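Local coordinates for transcriptional activator II (Enterobacteria phage lambda, PDB 1ZS4), which activates transcription from the phage promoters for repressor and integrase by binding DNA as a homotetramer, allowing the virus to establish latency, at residues Leu25-Thr30 and Ser39-Trp44; Arg13-Leu18 and Asp47-Phe52; Arg8-Arg13 and Val58-Val63. All blocks are in the same frame, centred on the assembly; numbering follows the deposited sequence.

Contact 1 (Leu25-Thr30 and Ser39-Trp44); sequences LGTEKT and SQISRW. With nucleotides of chain B; nucleotides of chain A.
Ile41 points from helix 38-47 at the first turn of helix 27-34 and meets two threonine methyls there. Followed outward from the backbone, its CB comes first, 3.9 Å from Thr27 CG2. With chi1 at -62° CG1 lies beside the backbone N, which leaves CG2 anti to it and against both methyls, with Thr27 CG2 at 3.9 Å. CG1 passes near the carbonyl O of Thr27, and at the tip CD1 reaches Thr30 CG2 at 4.1 Å. Ile22 of helix 7-25 packs on all three residues, completing a small buried apolar core; no hydrogen bond joins the two segments. Each threonine turns its hydroxyl away from that core. Thr27 OG1 is bonded to Lys45, while Thr30 OG1 folds back onto Gly26 O at 2.8 Å; the same oxygen takes Thr30 N from the other face of its carbonyl plane.

The outer surfaces of both helices meet DNA. At the start of helix 27-34, Thr27 N donates to OP1 and Glu28 N to OP2 of the DG7 phosphate of chain A, and a helix N-terminus of this kind should favour the anion electrostatically. On helix 38-47, the Trp44 ring lies edge-on to the phosphate of DC17 of chain B, and its NE1 donates almost straight to OP2 (3.0 Å, 173°). Arg43 carries its guanidinium over the thymine of DT9 of chain A, NH2 standing 3.3 Å from C6, and NH2 also bonds to a guanine N7. Ser39 and Gln40 bond further bases. Two helices packed through a small apolar core, the second reading bases while both hold phosphates, are the signature of the helix-turn-helix motif.

Contact 2 (Arg13-Leu18 and Asp47-Phe52); sequences RIESAL and DWIPKF
Glu15 leaves its helix with CG anti to the backbone N (chi1 169°) and runs on extended through chi2, which carries the carboxylate across to Ile49 and Pro50. Ile49 has chi1 -71°, an angle that sets CG2 anti to its own N and brings this methyl against the glutamate chain: Ile49 CG2 lies 3.7 Å from Glu15 CG. The aliphatic part of the acid thus packs on the isoleucine while its oxygen goes farther, over the proline. Glu15 OE1 sits 3.2 Å from Pro50 CA and 3.3 Å from Pro50 CG, close to the ring carbons. Pro50 N is also nearby, but a proline nitrogen carries no hydrogen to give, and the approach is one of van der Waals contact.

One turn along helix 7-25, Leu18 points at the same isoleucine. Its CD1 meets Ile49 CD1 at 4.1 Å, so the two methyl branches of Ile49 are divided between the two residues: CG2 for Glu15, CD1 for Leu18. The contact joins helix 7-25 to the opening turn of helix 49-59, which begins directly behind Trp48 at the N-cap and follows the helix-turn-helix unit. Through it helix 49-59 is seated against helix 7-25 in the DNA-binding domain, with Glu15 and Ile49 the pair of closest backbone approach, their CA atoms 6.4 Å apart.

Burial is uneven across this pairing. Leu18 and Ile49 are buried, and both also meet the second subunit, Leu18 packing on its Trp61 and Ile49 on its Leu55. Pro50, by contrast, is exposed. Within the chain, Ser53 continues the packing along helix 49-59, touching both Glu15 and Leu18.

Contact 3 (Arg8-Arg13 and Val58-Val63); sequences RNEALR and VLEWGV
Glu10 and Glu60 bring their carboxylates together beside Arg13, in a contact that lies wholly at the protein surface. The tight part is the grip of Arg13 on Glu10: the arginine comes side-on, NE and NH2 both converging on Glu10 OE2, with NE at 3.1 Å and NH2 at 3.2 Å. Both nitrogens approach from the same face of the carboxylate, on its syn side, while the oxygen stays within the guanidinium plane. The bend at chi3 of Arg13 (74°) turns the guanidinium back along its own helix to make this grip. On the inner side Ala57 of helix 49-59 lies against Glu10, and the neighbouring Ala11 packs on Met54 and Ala57.

With Glu60 added, the result is a salt-bridge network of three residues, tying helix 7-25 to the turn Leu59-Gly62. That turn is a type I beta turn, and Gly62, with positive phi, breaks from the helical path; beyond it the chain runs on to helix 65-78.

The link from Arg13 to Glu60 is looser: NH2 donates to OE2 at 3.1 Å in a weak bond, bent to 129°. The side chains of Glu10 and Glu60 meet at about a right angle, yet the two acid planes are nearly coplanar, 16° apart; the modelled separation of Glu10 OE2 from Glu60 OE1, 2.4 Å, is very short and doubtful. The cation next to them should ease the gathering of negative charge. Trp61 adds a lighter apolar touch, its ring edge turned to the glutamate chain with CH2 3.7 Å from Glu10 CG, and Lys7 makes a cation-pi contact with the same ring. Arg13, Glu60 and Trp61 are all exposed.

Contacts 2 and 3 pin the same two helices, 7-25 and 49-59, at successive points, their centres 11 Å apart; Arg13 belongs to both, and Ile14 CD1 of contact 2 packs 3.7 Å from Glu60 OE2 of contact 3. Contact 1 is nested inside the chain loop that each of them closes. It joins contact 2 through the backbone, where Trp44 O lies 2.9 Å from Ile49 N, a probable hydrogen bond. Distance from DNA grows along this series: contact 1 binds it, contact 2 comes within about 4 Å at its nearest atom, and contact 3 stays about 16 Å away. All three touch the second subunit.

Contact 1 (Leu25-Thr30 and Ser39-Trp44)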
loop_
_atom_site.group_PDB
_atom_site.type_symbol
_atom_site.label_atom_id
_atom_site.label_comp_id
_atom_site.label_asym_id
_atom_site.label_seq_id
_atom_site.Cartn_x
_atom_site.Cartn_y
_atom_site.Cartn_z
ATOM N N LEU C 25 3.109 -0.015 32.945
ATOM C CA LEU C 25 4.332 -0.772 32.701
ATOM C C LEU C 25 5.508 0.120 33.093
ATOM O O LEU C 25 6.477 -0.336 33.702
ATOM C CB LEU C 25 4.455 -1.142 31.213
ATOM C CG LEU C 25 5.122 -2.464 30.801
ATOM C CD1 LEU C 25 5.494 -2.393 29.323
ATOM C CD2 LEU C 25 6.357 -2.755 31.633
ATOM N N GLY C 26 5.395 1.402 32.753
ATOM C CA GLY C 26 6.450 2.366 33.018
ATOM C C GLY C 26 6.967 2.834 31.666
ATOM O O GLY C 26 7.061 2.039 30.735
ATOM N N THR C 27 7.293 4.116 31.539
ATOM C CA THR C 27 7.791 4.631 30.267
ATOM C C THR C 27 9.155 4.044 29.918
ATOM O O THR C 27 9.355 3.556 28.797
ATOM C CB THR C 27 7.818 6.181 30.277
ATOM O OG1 THR C 27 6.470 6.664 30.420
ATOM C CG2 THR C 27 8.411 6.748 28.970
ATOM N N GLU C 28 10.099 4.077 30.858
ATOM C CA GLU C 28 11.421 3.490 30.586
ATOM C C GLU C 28 11.278 1.991 30.298
ATOM O O GLU C 28 11.883 1.480 29.362
ATOM C CB GLU C 28 12.362 3.710 31.777
ATOM C CG GLU C 28 13.654 2.855 31.760
ATOM C CD GLU C 28 14.566 3.156 30.582
ATOM O OE1 GLU C 28 14.393 4.210 29.935
ATOM O OE2 GLU C 28 15.482 2.345 30.308
ATOM N N LYS C 29 10.469 1.287 31.087
ATOM C CA LYS C 29 10.290 -0.149 30.865
ATOM C C LYS C 29 9.683 -0.421 29.490
ATOM O O LYS C 29 10.081 -1.365 28.801
ATOM C CB LYS C 29 9.441 -0.773 31.984
ATOM C CG LYS C 29 10.178 -0.877 33.328
ATOM C CD LYS C 29 11.450 -1.729 33.207
ATOM C CE LYS C 29 12.307 -1.716 34.486
ATOM N NZ LYS C 29 13.065 -0.429 34.706
ATOM N N THR C 30 8.717 0.399 29.086
ATOM C CA THR C 30 8.107 0.228 27.765
ATOM C C THR C 30 9.168 0.491 26.704
ATOM O O THR C 30 9.260 -0.240 25.717
ATOM C CB THR C 30 6.933 1.222 27.538
ATOM O OG1 THR C 30 5.874 0.915 28.451
ATOM C CG2 THR C 30 6.396 1.127 26.094
ATOM N N SER C 39 12.787 8.695 25.881
ATOM C CA SER C 39 12.386 10.003 25.357
ATOM C C SER C 39 11.474 9.814 24.150
ATOM O O SER C 39 10.610 10.661 23.874
ATOM C CB SER C 39 13.611 10.875 24.991
ATOM O OG SER C 39 14.405 10.330 23.933
ATOM N N GLN C 40 11.641 8.692 23.446
ATOM C CA GLN C 40 10.795 8.409 22.293
ATOM C C GLN C 40 9.409 7.963 22.771
ATOM O O GLN C 40 8.389 8.462 22.286
ATOM C CB GLN C 40 11.425 7.324 21.409
ATOM C CG GLN C 40 12.156 7.896 20.173
ATOM C CD GLN C 40 12.980 9.128 20.497
ATOM O OE1 GLN C 40 12.489 10.256 20.397
ATOM N NE2 GLN C 40 14.240 8.926 20.902
ATOM N N ILE C 41 9.352 7.035 23.722
ATOM C CA ILE C 41 8.037 6.604 24.203
ATOM C C ILE C 41 7.304 7.836 24.737
ATOM O O ILE C 41 6.114 8.038 24.453
ATOM C CB ILE C 41 8.149 5.524 25.312
ATOM C CG1 ILE C 41 8.836 4.270 24.743
ATOM C CG2 ILE C 41 6.744 5.167 25.875
ATOM C CD1 ILE C 41 8.173 3.744 23.483
ATOM N N SER C 42 8.030 8.677 25.467
ATOM C CA SER C 42 7.455 9.894 26.028
ATOM C C SER C 42 6.869 10.775 24.921
ATOM O O SER C 42 5.702 11.195 24.982
ATOM C CB SER C 42 8.541 10.671 26.791
ATOM O OG SER C 42 8.016 11.826 27.414
ATOM N N ARG C 43 7.666 11.038 23.886
ATOM C CA ARG C 43 7.203 11.888 22.799
ATOM C C ARG C 43 6.106 11.263 21.951
ATOM O O ARG C 43 5.227 11.975 21.457
ATOM C CB ARG C 43 8.395 12.337 21.944
ATOM C CG ARG C 43 9.190 13.433 22.665
ATOM C CD ARG C 43 10.519 13.837 22.023
ATOM N NE ARG C 43 10.931 15.116 22.613
ATOM C CZ ARG C 43 12.089 15.352 23.221
ATOM N NH1 ARG C 43 13.004 14.393 23.329
ATOM N NH2 ARG C 43 12.311 16.554 23.753
ATOM N N TRP C 44 6.137 9.941 21.800
ATOM C CA TRP C 44 5.116 9.257 21.010
ATOM C C TRP C 44 3.726 9.469 21.625
ATOM O O TRP C 44 2.736 9.490 20.899
ATOM C CB TRP C 44 5.392 7.753 20.904
ATOM C CG TRP C 44 6.557 7.340 20.019
ATOM C CD1 TRP C 44 7.444 8.157 19.379
ATOM C CD2 TRP C 44 6.986 5.995 19.761
ATOM N NE1 TRP C 44 8.420 7.399 18.743
ATOM C CE2 TRP C 44 8.156 6.070 18.962
ATOM C CE3 TRP C 44 6.492 4.732 20.128
ATOM C CZ2 TRP C 44 8.844 4.925 18.527
ATOM C CZ3 TRP C 44 7.171 3.595 19.699
ATOM C CH2 TRP C 44 8.340 3.702 18.901
ATOM P P DC B 17 11.396 7.659 16.307
ATOM O OP1 DC B 17 11.048 6.230 16.307
ATOM O OP2 DC B 17 10.569 8.639 17.055
ATOM O "O5'" DC B 17 12.839 7.678 16.955
ATOM C "C5'" DC B 17 13.794 8.513 16.432
ATOM C "C4'" DC B 17 15.157 7.898 16.550
ATOM O "O4'" DC B 17 15.941 9.063 16.245
ATOM C "C3'" DC B 17 15.505 7.518 17.994
ATOM O "O3'" DC B 17 16.313 6.361 18.252
ATOM C "C2'" DC B 17 16.061 8.781 18.585
ATOM C "C1'" DC B 17 16.593 9.555 17.406
ATOM N N1 DC B 17 16.117 10.919 17.618
ATOM C C2 DC B 17 17.051 11.914 17.769
ATOM O O2 DC B 17 18.251 11.607 17.651
ATOM N N3 DC B 17 16.641 13.170 18.042
ATOM C C4 DC B 17 15.331 13.437 18.158
ATOM N N4 DC B 17 14.964 14.693 18.428
ATOM C C5 DC B 17 14.345 12.429 18.001
ATOM C C6 DC B 17 14.775 11.196 17.722
ATOM P P DG A 7 9.186 6.265 33.917
ATOM O OP1 DG A 7 8.235 5.189 34.235
ATOM O OP2 DG A 7 10.325 5.987 33.000
ATOM O "O5'" DG A 7 8.383 7.492 33.321
ATOM C "C5'" DG A 7 7.415 8.166 34.107
ATOM C "C4'" DG A 7 7.297 9.617 33.694
ATOM O "O4'" DG A 7 8.508 10.339 34.058
ATOM C "C3'" DG A 7 7.166 9.818 32.178
ATOM O "O3'" DG A 7 6.389 10.999 31.962
ATOM C "C2'" DG A 7 8.612 9.973 31.728
ATOM C "C1'" DG A 7 9.212 10.750 32.891
ATOM N N9 DG A 7 10.645 10.586 33.123
ATOM C C8 DG A 7 11.379 9.427 33.054
ATOM N N7 DG A 7 12.658 9.617 33.277
ATOM C C5 DG A 7 12.767 10.980 33.512
ATOM C C6 DG A 7 13.905 11.781 33.816
ATOM O O6 DG A 7 15.093 11.434 33.936
ATOM N N1 DG A 7 13.561 13.113 33.988
ATOM C C2 DG A 7 12.287 13.619 33.884
ATOM N N2 DG A 7 12.157 14.940 34.085
ATOM N N3 DG A 7 11.223 12.889 33.604
ATOM C C4 DG A 7 11.532 11.590 33.431
ATOM P P DT A 9 7.395 18.006 28.592
ATOM O OP1 DT A 9 6.574 19.164 29.028
ATOM O OP2 DT A 9 6.956 17.191 27.437
ATOM O "O5'" DT A 9 8.875 18.531 28.304
ATOM C "C5'" DT A 9 9.601 19.126 29.364
ATOM C "C4'" DT A 9 10.958 19.629 28.925
ATOM O "O4'" DT A 9 11.936 18.554 28.920
ATOM C "C3'" DT A 9 11.002 20.206 27.507
ATOM O "O3'" DT A 9 12.022 21.205 27.506
ATOM C "C2'" DT A 9 11.396 19.000 26.666
ATOM C "C1'" DT A 9 12.391 18.321 27.593
ATOM N N1 DT A 9 12.690 16.885 27.436
ATOM C C2 DT A 9 13.963 16.451 27.762
ATOM O O2 DT A 9 14.851 17.189 28.152
ATOM N N3 DT A 9 14.160 15.107 27.624
ATOM C C4 DT A 9 13.243 14.170 27.211
ATOM O O4 DT A 9 13.564 12.987 27.168
ATOM C C5 DT A 9 11.938 14.689 26.868
ATOM C C7 DT A 9 10.880 13.739 26.396
ATOM C C6 DT A 9 11.729 16.005 26.992
#

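Contact 2 (Arg13-Leu18 and Asp47-Phe52)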
loop_
_atom_site.group_PDB
_atom_site.type_symbol
_atom_site.label_atom_id
_atom_site.label_comp_id
_atom_site.label_asym_id
_atom_site.label_seq_id
_atom_site.Cartn_x
_atom_site.Cartn_y
_atom_site.Cartn_z
ATOM N N ARG C 13 -11.359 6.701 23.985
ATOM C CA ARG C 13 -11.335 5.541 24.888
ATOM C C ARG C 13 -10.058 4.707 24.713
ATOM O O ARG C 13 -9.452 4.248 25.692
ATOM C CB ARG C 13 -12.533 4.624 24.636
ATOM C CG ARG C 13 -12.568 3.435 25.599
ATOM C CD ARG C 13 -13.700 2.459 25.278
ATOM N NE ARG C 13 -13.391 1.680 24.076
ATOM C CZ ARG C 13 -12.474 0.719 24.039
ATOM N NH1 ARG C 13 -11.784 0.414 25.131
ATOM N NH2 ARG C 13 -12.243 0.062 22.907
ATOM N N ILE C 14 -9.662 4.520 23.458
ATOM C CA ILE C 14 -8.475 3.747 23.132
ATOM C C ILE C 14 -7.209 4.503 23.562
ATOM O O ILE C 14 -6.286 3.898 24.128
ATOM C CB ILE C 14 -8.450 3.409 21.607
ATOM C CG1 ILE C 14 -9.563 2.392 21.301
ATOM C CG2 ILE C 14 -7.083 2.839 21.196
ATOM C CD1 ILE C 14 -9.945 2.240 19.823
ATOM N N GLU C 15 -7.166 5.809 23.317
ATOM C CA GLU C 15 -5.985 6.581 23.711
ATOM C C GLU C 15 -5.804 6.489 25.215
ATOM O O GLU C 15 -4.685 6.312 25.696
ATOM C CB GLU C 15 -6.113 8.051 23.287
ATOM C CG GLU C 15 -5.031 8.943 23.900
ATOM C CD GLU C 15 -4.947 10.282 23.204
ATOM O OE1 GLU C 15 -4.302 10.343 22.133
ATOM O OE2 GLU C 15 -5.533 11.271 23.703
ATOM N N SER C 16 -6.908 6.581 25.958
ATOM C CA SER C 16 -6.831 6.499 27.411
ATOM C C SER C 16 -6.274 5.144 27.835
ATOM O O SER C 16 -5.385 5.063 28.704
ATOM C CB SER C 16 -8.216 6.727 28.044
ATOM O OG SER C 16 -8.141 6.500 29.447
ATOM N N ALA C 17 -6.793 4.074 27.225
ATOM C CA ALA C 17 -6.343 2.719 27.540
ATOM C C ALA C 17 -4.867 2.523 27.211
ATOM O O ALA C 17 -4.126 1.916 27.982
ATOM C CB ALA C 17 -7.171 1.696 26.778
ATOM N N LEU C 18 -4.455 3.010 26.045
ATOM C CA LEU C 18 -3.059 2.868 25.649
ATOM C C LEU C 18 -2.132 3.640 26.576
ATOM O O LEU C 18 -1.139 3.100 27.043
ATOM C CB LEU C 18 -2.859 3.352 24.210
ATOM C CG LEU C 18 -3.444 2.476 23.103
ATOM C CD1 LEU C 18 -3.276 3.213 21.773
ATOM C CD2 LEU C 18 -2.760 1.105 23.073
ATOM N N ASP C 47 2.948 12.716 19.900
ATOM C CA ASP C 47 3.075 12.695 18.454
ATOM C C ASP C 47 2.393 11.586 17.683
ATOM O O ASP C 47 2.049 11.787 16.517
ATOM C CB ASP C 47 4.567 12.687 18.080
ATOM C CG ASP C 47 5.304 13.916 18.583
ATOM O OD1 ASP C 47 4.646 14.963 18.793
ATOM O OD2 ASP C 47 6.545 13.834 18.761
ATOM N N TRP C 48 2.202 10.427 18.310
ATOM C CA TRP C 48 1.627 9.278 17.609
ATOM C C TRP C 48 0.429 8.583 18.207
ATOM O O TRP C 48 -0.392 8.044 17.478
ATOM C CB TRP C 48 2.706 8.208 17.372
ATOM C CG TRP C 48 3.726 8.650 16.390
ATOM C CD1 TRP C 48 5.012 9.042 16.652
ATOM C CD2 TRP C 48 3.517 8.861 14.992
ATOM N NE1 TRP C 48 5.612 9.497 15.497
ATOM C CE2 TRP C 48 4.718 9.398 14.464
ATOM C CE3 TRP C 48 2.431 8.657 14.132
ATOM C CZ2 TRP C 48 4.858 9.734 13.116
ATOM C CZ3 TRP C 48 2.566 8.992 12.788
ATOM C CH2 TRP C 48 3.775 9.527 12.293
ATOM N N ILE C 49 0.339 8.549 19.531
ATOM C CA ILE C 49 -0.791 7.879 20.144
ATOM C C ILE C 49 -2.128 8.458 19.659
ATOM O O ILE C 49 -3.079 7.704 19.410
ATOM C CB ILE C 49 -0.652 7.916 21.679
ATOM C CG1 ILE C 49 0.485 6.976 22.100
ATOM C CG2 ILE C 49 -1.958 7.538 22.337
ATOM C CD1 ILE C 49 0.163 5.489 21.887
ATOM N N PRO C 50 -2.237 9.797 19.507
ATOM C CA PRO C 50 -3.531 10.293 19.023
ATOM C C PRO C 50 -3.881 9.704 17.640
ATOM O O PRO C 50 -5.035 9.321 17.381
ATOM C CB PRO C 50 -3.314 11.802 18.953
ATOM C CG PRO C 50 -2.386 12.057 20.140
ATOM C CD PRO C 50 -1.395 10.902 20.013
ATOM N N LYS C 51 -2.887 9.637 16.753
ATOM C CA LYS C 51 -3.122 9.117 15.400
ATOM C C LYS C 51 -3.390 7.623 15.417
ATOM O O LYS C 51 -4.332 7.157 14.772
ATOM C CB LYS C 51 -1.928 9.430 14.483
ATOM C CG LYS C 51 -1.761 10.918 14.177
ATOM C CD LYS C 51 -0.476 11.188 13.389
ATOM C CE LYS C 51 -0.337 12.674 13.022
ATOM N NZ LYS C 51 0.913 12.922 12.235
ATOM N N PHE C 52 -2.565 6.883 16.151
ATOM C CA PHE C 52 -2.705 5.437 16.292
ATOM C C PHE C 52 -4.105 5.154 16.843
ATOM O O PHE C 52 -4.789 4.207 16.416
ATOM C CB PHE C 52 -1.698 4.876 17.311
ATOM C CG PHE C 52 -0.252 4.847 16.848
ATOM C CD1 PHE C 52 0.776 4.684 17.791
ATOM C CD2 PHE C 52 0.088 4.951 15.506
ATOM C CE1 PHE C 52 2.130 4.630 17.394
ATOM C CE2 PHE C 52 1.441 4.897 15.093
ATOM C CZ PHE C 52 2.458 4.736 16.044
#

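Contact 3 (Arg8-Arg13 and Val58-Val63)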
loop_
_atom_site.group_PDB
_atom_site.type_symbol
_atom_site.label_atom_id
_atom_site.label_comp_id
_atom_site.label_asym_id
_atom_site.label_seq_id
_atom_site.Cartn_x
_atom_site.Cartn_y
_atom_site.Cartn_z
ATOM N N ARG C 8 -15.078 9.026 17.209
ATOM C CA ARG C 8 -14.229 9.930 17.982
ATOM C C ARG C 8 -14.205 9.559 19.462
ATOM O O ARG C 8 -13.156 9.660 20.112
ATOM C CB ARG C 8 -14.638 11.398 17.774
ATOM C CG ARG C 8 -15.979 11.817 18.345
ATOM C CD ARG C 8 -16.287 13.250 17.900
ATOM N NE ARG C 8 -17.283 13.876 18.762
ATOM C CZ ARG C 8 -17.644 15.150 18.673
ATOM N NH1 ARG C 8 -17.091 15.930 17.751
ATOM N NH2 ARG C 8 -18.540 15.647 19.516
ATOM N N ASN C 9 -15.340 9.121 20.005
ATOM C CA ASN C 9 -15.358 8.730 21.418
ATOM C C ASN C 9 -14.536 7.455 21.588
ATOM O O ASN C 9 -13.852 7.284 22.590
ATOM C CB ASN C 9 -16.789 8.499 21.912
ATOM C CG ASN C 9 -17.530 9.805 22.179
ATOM O OD1 ASN C 9 -16.957 10.887 22.078
ATOM N ND2 ASN C 9 -18.806 9.704 22.539
ATOM N N GLU C 10 -14.606 6.544 20.618
ATOM C CA GLU C 10 -13.802 5.327 20.715
ATOM C C GLU C 10 -12.303 5.650 20.639
ATOM O O GLU C 10 -11.501 5.004 21.291
ATOM C CB GLU C 10 -14.168 4.337 19.603
ATOM C CG GLU C 10 -15.378 3.493 19.946
ATOM C CD GLU C 10 -15.140 2.650 21.194
ATOM O OE1 GLU C 10 -15.703 2.982 22.258
ATOM O OE2 GLU C 10 -14.374 1.664 21.112
ATOM N N ALA C 11 -11.934 6.652 19.859
ATOM C CA ALA C 11 -10.516 7.035 19.765
ATOM C C ALA C 11 -10.060 7.518 21.139
ATOM O O ALA C 11 -8.976 7.168 21.603
ATOM C CB ALA C 11 -10.319 8.141 18.744
ATOM N N LEU C 12 -10.897 8.320 21.790
ATOM C CA LEU C 12 -10.572 8.834 23.115
ATOM C C LEU C 12 -10.466 7.680 24.109
ATOM O O LEU C 12 -9.585 7.668 24.965
ATOM C CB LEU C 12 -11.642 9.841 23.572
ATOM C CG LEU C 12 -11.603 11.193 22.823
ATOM C CD1 LEU C 12 -12.913 11.941 23.014
ATOM C CD2 LEU C 12 -10.404 12.038 23.317
ATOM N N ARG C 13 -11.359 6.701 23.985
ATOM C CA ARG C 13 -11.335 5.541 24.888
ATOM C C ARG C 13 -10.058 4.707 24.713
ATOM O O ARG C 13 -9.452 4.248 25.692
ATOM C CB ARG C 13 -12.533 4.624 24.636
ATOM C CG ARG C 13 -12.568 3.435 25.599
ATOM C CD ARG C 13 -13.700 2.459 25.278
ATOM N NE ARG C 13 -13.391 1.680 24.076
ATOM C CZ ARG C 13 -12.474 0.719 24.039
ATOM N NH1 ARG C 13 -11.784 0.414 25.131
ATOM N NH2 ARG C 13 -12.243 0.062 22.907
ATOM N N VAL C 58 -11.264 3.654 14.081
ATOM C CA VAL C 58 -11.919 3.450 12.789
ATOM C C VAL C 58 -11.984 1.960 12.455
ATOM O O VAL C 58 -13.009 1.464 11.979
ATOM C CB VAL C 58 -11.181 4.231 11.682
ATOM C CG1 VAL C 58 -11.654 3.784 10.288
ATOM C CG2 VAL C 58 -11.447 5.721 11.873
ATOM N N LEU C 59 -10.905 1.234 12.731
ATOM C CA LEU C 59 -10.884 -0.195 12.440
ATOM C C LEU C 59 -11.886 -1.011 13.252
ATOM O O LEU C 59 -12.202 -2.139 12.876
ATOM C CB LEU C 59 -9.474 -0.768 12.623
ATOM C CG LEU C 59 -8.439 -0.198 11.643
ATOM C CD1 LEU C 59 -7.060 -0.748 11.947
ATOM C CD2 LEU C 59 -8.858 -0.537 10.210
ATOM N N GLU C 60 -12.396 -0.456 14.350
ATOM C CA GLU C 60 -13.365 -1.189 15.159
ATOM C C GLU C 60 -14.680 -1.381 14.404
ATOM O O GLU C 60 -15.446 -2.301 14.721
ATOM C CB GLU C 60 -13.645 -0.467 16.491
ATOM C CG GLU C 60 -12.502 -0.504 17.501
ATOM C CD GLU C 60 -12.925 0.042 18.861
ATOM O OE1 GLU C 60 -13.729 0.997 18.886
ATOM O OE2 GLU C 60 -12.450 -0.471 19.904
ATOM N N TRP C 61 -14.941 -0.531 13.415
ATOM C CA TRP C 61 -16.180 -0.620 12.639
ATOM C C TRP C 61 -16.153 -1.683 11.542
ATOM O O TRP C 61 -17.159 -1.908 10.863
ATOM C CB TRP C 61 -16.530 0.747 12.045
ATOM C CG TRP C 61 -17.431 1.561 12.941
ATOM C CD1 TRP C 61 -18.737 1.895 12.701
ATOM C CD2 TRP C 61 -17.107 2.121 14.225
ATOM N NE1 TRP C 61 -19.246 2.627 13.754
ATOM C CE2 TRP C 61 -18.268 2.780 14.701
ATOM C CE3 TRP C 61 -15.954 2.130 15.016
ATOM C CZ2 TRP C 61 -18.303 3.441 15.934
ATOM C CZ3 TRP C 61 -15.990 2.790 16.247
ATOM C CH2 TRP C 61 -17.157 3.436 16.690
ATOM N N GLY C 62 -15.005 -2.330 11.372
ATOM C CA GLY C 62 -14.886 -3.398 10.391
ATOM C C GLY C 62 -15.241 -3.031 8.968
ATOM O O GLY C 62 -15.104 -1.880 8.570
ATOM N N VAL C 63 -15.707 -4.021 8.207
ATOM C CA VAL C 63 -16.061 -3.829 6.803
ATOM C C VAL C 63 -17.530 -4.171 6.553
ATOM O O VAL C 63 -17.947 -5.302 6.788
ATOM C CB VAL C 63 -15.180 -4.738 5.903
ATOM C CG1 VAL C 63 -15.437 -4.432 4.440
ATOM C CG2 VAL C 63 -13.694 -4.531 6.242
#